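Local coordinates for protein COG0546: Predicted phosphatases (Streptococcus pneumoniae, PDB 2AH5) that is of undetermined function but, as a haloacid dehalogenase-like family member, is predicted to be a hydrolase that acts as a phosphatase, at residues A[134-137]-A[141-144]; A[28-33]-A[53-58]. All blocks are in the same frame, centred on the assembly; numbering follows the deposited sequence.

Contact 1 (A[134-137]-A[141-144])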
# COMPACT_ATOMS: atom_id res chain seq x y z
N PRO A 134 -16.41 -4.91 0.01
CA PRO A 134 -17.02 -6.12 0.57
C PRO A 134 -16.51 -7.40 -0.13
O PRO A 134 -16.29 -8.41 0.54
CB PRO A 134 -18.53 -5.91 0.29
CG PRO A 134 -18.69 -4.41 0.17
CD PRO A 134 -17.42 -3.99 -0.56
N GLU A 135 -16.31 -7.32 -1.45
CA GLU A 135 -15.71 -8.42 -2.22
C GLU A 135 -14.27 -8.77 -1.76
O GLU A 135 -13.83 -9.93 -1.89
CB GLU A 135 -15.68 -8.03 -3.70
CG GLU A 135 -15.58 -9.20 -4.67
CD GLU A 135 -15.24 -8.75 -6.08
OE1 GLU A 135 -15.42 -7.55 -6.40
OE2 GLU A 135 -14.77 -9.60 -6.89
N ALA A 136 -13.56 -7.76 -1.24
CA ALA A 136 -12.14 -7.87 -0.92
C ALA A 136 -11.70 -7.08 0.33
O ALA A 136 -11.17 -5.97 0.23
CB ALA A 136 -11.32 -7.50 -2.14
N PRO A 137 -11.90 -7.66 1.52
CA PRO A 137 -11.51 -6.93 2.75
C PRO A 137 -10.00 -6.84 3.05
O PRO A 137 -9.52 -5.84 3.63
CB PRO A 137 -12.25 -7.68 3.86
CG PRO A 137 -12.92 -8.82 3.23
CD PRO A 137 -12.52 -8.96 1.82
N ASP A 141 -7.55 -10.98 -0.74
CA ASP A 141 -8.82 -10.84 -1.50
C ASP A 141 -8.69 -9.85 -2.67
O ASP A 141 -9.17 -10.10 -3.80
CB ASP A 141 -9.92 -10.39 -0.55
CG ASP A 141 -10.03 -11.29 0.68
OD1 ASP A 141 -10.24 -12.50 0.50
OD2 ASP A 141 -9.84 -10.78 1.80
N VAL A 142 -7.98 -8.75 -2.42
CA VAL A 142 -7.73 -7.74 -3.45
C VAL A 142 -6.90 -8.35 -4.59
O VAL A 142 -7.22 -8.19 -5.77
CB VAL A 142 -7.04 -6.49 -2.83
CG1 VAL A 142 -6.73 -5.46 -3.90
CG2 VAL A 142 -7.95 -5.86 -1.74
N ILE A 143 -5.86 -9.08 -4.22
CA ILE A 143 -4.99 -9.76 -5.19
C ILE A 143 -5.81 -10.78 -6.00
O ILE A 143 -5.74 -10.81 -7.25
CB ILE A 143 -3.79 -10.44 -4.47
CG1 ILE A 143 -2.84 -9.39 -3.88
CG2 ILE A 143 -3.06 -11.41 -5.39
CD1 ILE A 143 -1.67 -9.92 -3.06
N HIS A 144 -6.60 -11.61 -5.30
CA HIS A 144 -7.53 -12.52 -5.98
C HIS A 144 -8.41 -11.80 -7.01
O HIS A 144 -8.58 -12.27 -8.13
CB HIS A 144 -8.45 -13.26 -4.99
CG HIS A 144 -7.81 -14.45 -4.34
ND1 HIS A 144 -7.16 -15.45 -5.04
CD2 HIS A 144 -7.74 -14.81 -3.03
CE1 HIS A 144 -6.71 -16.36 -4.20
NE2 HIS A 144 -7.05 -16.00 -2.97
O HOH W 1 -11.56 -11.37 -3.89
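Ala-136 and Asp-141 meet through their first side-chain carbons: the CB of Asp-141 sits 3.4 Å from the CA of Ala-136 and 3.6 Å from its CB. The alanine methyl, CB, also lies 3.6 Å from Val-142 N. The apolar side-chain pair is Ala-136 CB with Val-142 CG2, 3.8 Å apart; with CG1 anti to the backbone N (chi1 178°), CG2 lies beside that nitrogen and hence near the methyl. On the other flank, the side chains of Pro-137 and Asp-141 run at about a right angle to one another, and OD2 of the carboxylate reaches to 3.2 Å from Pro-137 CD. That is a contact with a ring carbon. The polar partner of OD2 is the backbone N of His-138, in the three-residue connection, and this hydrogen bond is consistent with the carboxylate being kept beside the proline ring. No direct hydrogen bond joins the segments. A water donates to Asp-141 O at 2.7 Å and, weakly, to Glu-135 O, bridging the two backbones. The geometry thus describes a loop folded back on the first part of the helix it precedes, a strand-to-helix connection in the parallel, Rossmann-like core of the HAD fold: 134-137 follows strand 128-132, outermost in the sheet, 141-144 belongs to helix 139-149, and Ile-143 and His-144 of that helix touch Thr-173 of helix 164-173.

Contact 2 (A[28-33]-A[53-58]); sequences YTFKEL and SSFATC
Phe-55 reaches across from its helix to lie against Thr-29 and Phe-30, and its atoms can be followed outward. CB leads to CG on the side of the backbone N (chi1 -80°), and the ring then extends toward helix 19-33. CD2 is the first ring atom to meet the other segment, 4.0 Å from Phe-30 CE1. One bond further, CE2 lies between two neighbours, with Phe-30 CZ at 3.9 Å and Thr-29 CG2 at 3.8 Å. At the tip, CZ packs on Thr-29 CG2 at 3.7 Å. Phe-30 comes in at the edge of the Phe-55 ring, near its plane; the two ring planes make 75° with centroids 5.8 Å apart, an oblique pair. The far end of Phe-30 also meets a sulfur: Cys-58 SG is 3.6 Å from Phe-30 CZ, an oblique sulfur-aromatic contact, 68° off the ring normal. Across the segments there is no hydrogen bond, so they are joined by apolar, aromatic and sulfur-aromatic contacts. The hydroxyl of Thr-29 is bonded to Ala-25 O, one helical turn back, while its methyl, CG2, packs on the Phe-55 ring. Phe-26 adds an edge-to-face ring to Phe-55. Helix 19-33 is thereby joined to helix 51-56 and to Cys-58 in the small helical domain inserted after the first core strand, probably the HAD cap, with helix 64-79 alongside, where Tyr-71 touches Thr-29.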
# COMPACT_ATOMS: atom_id res chain seq x y z
N TYR A 28 -4.48 14.41 14.54
CA TYR A 28 -5.80 15.09 14.62
C TYR A 28 -6.75 14.30 15.50
O TYR A 28 -7.50 14.87 16.31
CB TYR A 28 -6.43 15.31 13.21
CG TYR A 28 -7.80 15.96 13.30
CD1 TYR A 28 -7.91 17.31 13.63
CD2 TYR A 28 -8.98 15.21 13.15
CE1 TYR A 28 -9.17 17.93 13.75
CE2 TYR A 28 -10.24 15.81 13.26
CZ TYR A 28 -10.32 17.17 13.57
OH TYR A 28 -11.54 17.78 13.73
N THR A 29 -6.74 12.97 15.32
CA THR A 29 -7.62 12.10 16.10
C THR A 29 -7.32 12.16 17.59
O THR A 29 -8.21 12.36 18.39
CB THR A 29 -7.61 10.65 15.58
OG1 THR A 29 -7.95 10.68 14.18
CG2 THR A 29 -8.67 9.77 16.33
N PHE A 30 -6.05 12.00 17.95
CA PHE A 30 -5.64 12.11 19.36
C PHE A 30 -5.93 13.49 19.96
O PHE A 30 -6.36 13.57 21.13
CB PHE A 30 -4.18 11.69 19.53
CG PHE A 30 -3.90 10.27 19.05
CD1 PHE A 30 -4.65 9.20 19.54
CD2 PHE A 30 -2.90 10.02 18.14
CE1 PHE A 30 -4.39 7.87 19.11
CE2 PHE A 30 -2.63 8.72 17.69
CZ PHE A 30 -3.39 7.64 18.18
N LYS A 31 -5.70 14.56 19.19
CA LYS A 31 -6.10 15.92 19.63
C LYS A 31 -7.61 15.97 19.95
O LYS A 31 -8.02 16.47 20.99
CB LYS A 31 -5.73 16.97 18.57
CG LYS A 31 -6.45 18.34 18.78
CD LYS A 31 -6.15 19.35 17.71
CE LYS A 31 -6.93 20.63 17.97
NZ LYS A 31 -6.44 21.77 17.13
N GLU A 32 -8.44 15.42 19.07
CA GLU A 32 -9.89 15.48 19.28
C GLU A 32 -10.34 14.64 20.46
O GLU A 32 -11.28 15.02 21.20
CB GLU A 32 -10.65 15.09 18.00
CG GLU A 32 -10.53 16.13 16.86
CD GLU A 32 -10.96 17.53 17.30
OE1 GLU A 32 -12.10 17.68 17.76
OE2 GLU A 32 -10.14 18.46 17.22
N LEU A 33 -9.66 13.51 20.66
CA LEU A 33 -9.97 12.61 21.77
C LEU A 33 -9.37 13.09 23.11
O LEU A 33 -9.70 12.56 24.18
CB LEU A 33 -9.54 11.18 21.44
CG LEU A 33 -10.28 10.52 20.27
CD1 LEU A 33 -9.77 9.11 20.04
CD2 LEU A 33 -11.81 10.52 20.42
N SER A 53 -6.85 -1.84 14.24
CA SER A 53 -5.77 -2.50 14.97
C SER A 53 -4.78 -1.52 15.61
O SER A 53 -4.39 -1.69 16.77
CB SER A 53 -5.03 -3.47 14.05
OG SER A 53 -4.17 -4.29 14.82
N SER A 54 -4.38 -0.50 14.85
CA SER A 54 -3.52 0.55 15.38
C SER A 54 -4.13 1.28 16.55
O SER A 54 -3.49 1.42 17.58
CB SER A 54 -3.12 1.53 14.28
OG SER A 54 -2.29 0.87 13.33
N PHE A 55 -5.37 1.77 16.39
CA PHE A 55 -6.05 2.47 17.48
C PHE A 55 -6.24 1.58 18.71
O PHE A 55 -6.22 2.06 19.84
CB PHE A 55 -7.40 3.04 17.03
CG PHE A 55 -7.29 4.34 16.25
CD1 PHE A 55 -7.91 4.46 15.01
CD2 PHE A 55 -6.61 5.44 16.77
CE1 PHE A 55 -7.86 5.65 14.29
CE2 PHE A 55 -6.53 6.64 16.05
CZ PHE A 55 -7.15 6.74 14.80
N ALA A 56 -6.44 0.29 18.49
CA ALA A 56 -6.52 -0.65 19.63
C ALA A 56 -5.24 -0.63 20.49
O ALA A 56 -5.31 -0.83 21.70
CB ALA A 56 -6.86 -2.06 19.16
N THR A 57 -4.09 -0.35 19.89
CA THR A 57 -2.85 -0.29 20.68
C THR A 57 -2.80 0.85 21.71
O THR A 57 -2.04 0.77 22.68
CB THR A 57 -1.57 -0.30 19.81
OG1 THR A 57 -1.46 0.93 19.08
CG2 THR A 57 -1.56 -1.50 18.85
N CYS A 58 -3.61 1.89 21.52
CA CYS A 58 -3.47 3.09 22.36
C CYS A 58 -4.76 3.71 22.88
O CYS A 58 -4.72 4.73 23.57
CB CYS A 58 -2.64 4.14 21.60
SG CYS A 58 -3.25 4.46 19.94

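Overall arrangement
From the N terminus, the chain passes through strand 6-9 of the parallel sheet and enters helix 19-33. Contact 2 then closes a loop of 19 intervening residues, which includes helix 40-45, by bringing residues 53-58 back to that helix. After helix 64-79 the chain returns to the sheet, and contact 1 closes a much shorter loop of three residues between 134-137 and 141-144, where strand 128-132 gives way to helix 139-149. The two are in series, neither nested nor crossed. Their centres lie 26 Å apart and their nearest atoms about 12 Å: contact 2 ties helices together in the probable helical cap, contact 1 a strand-to-helix connection in the Rossmann-like core.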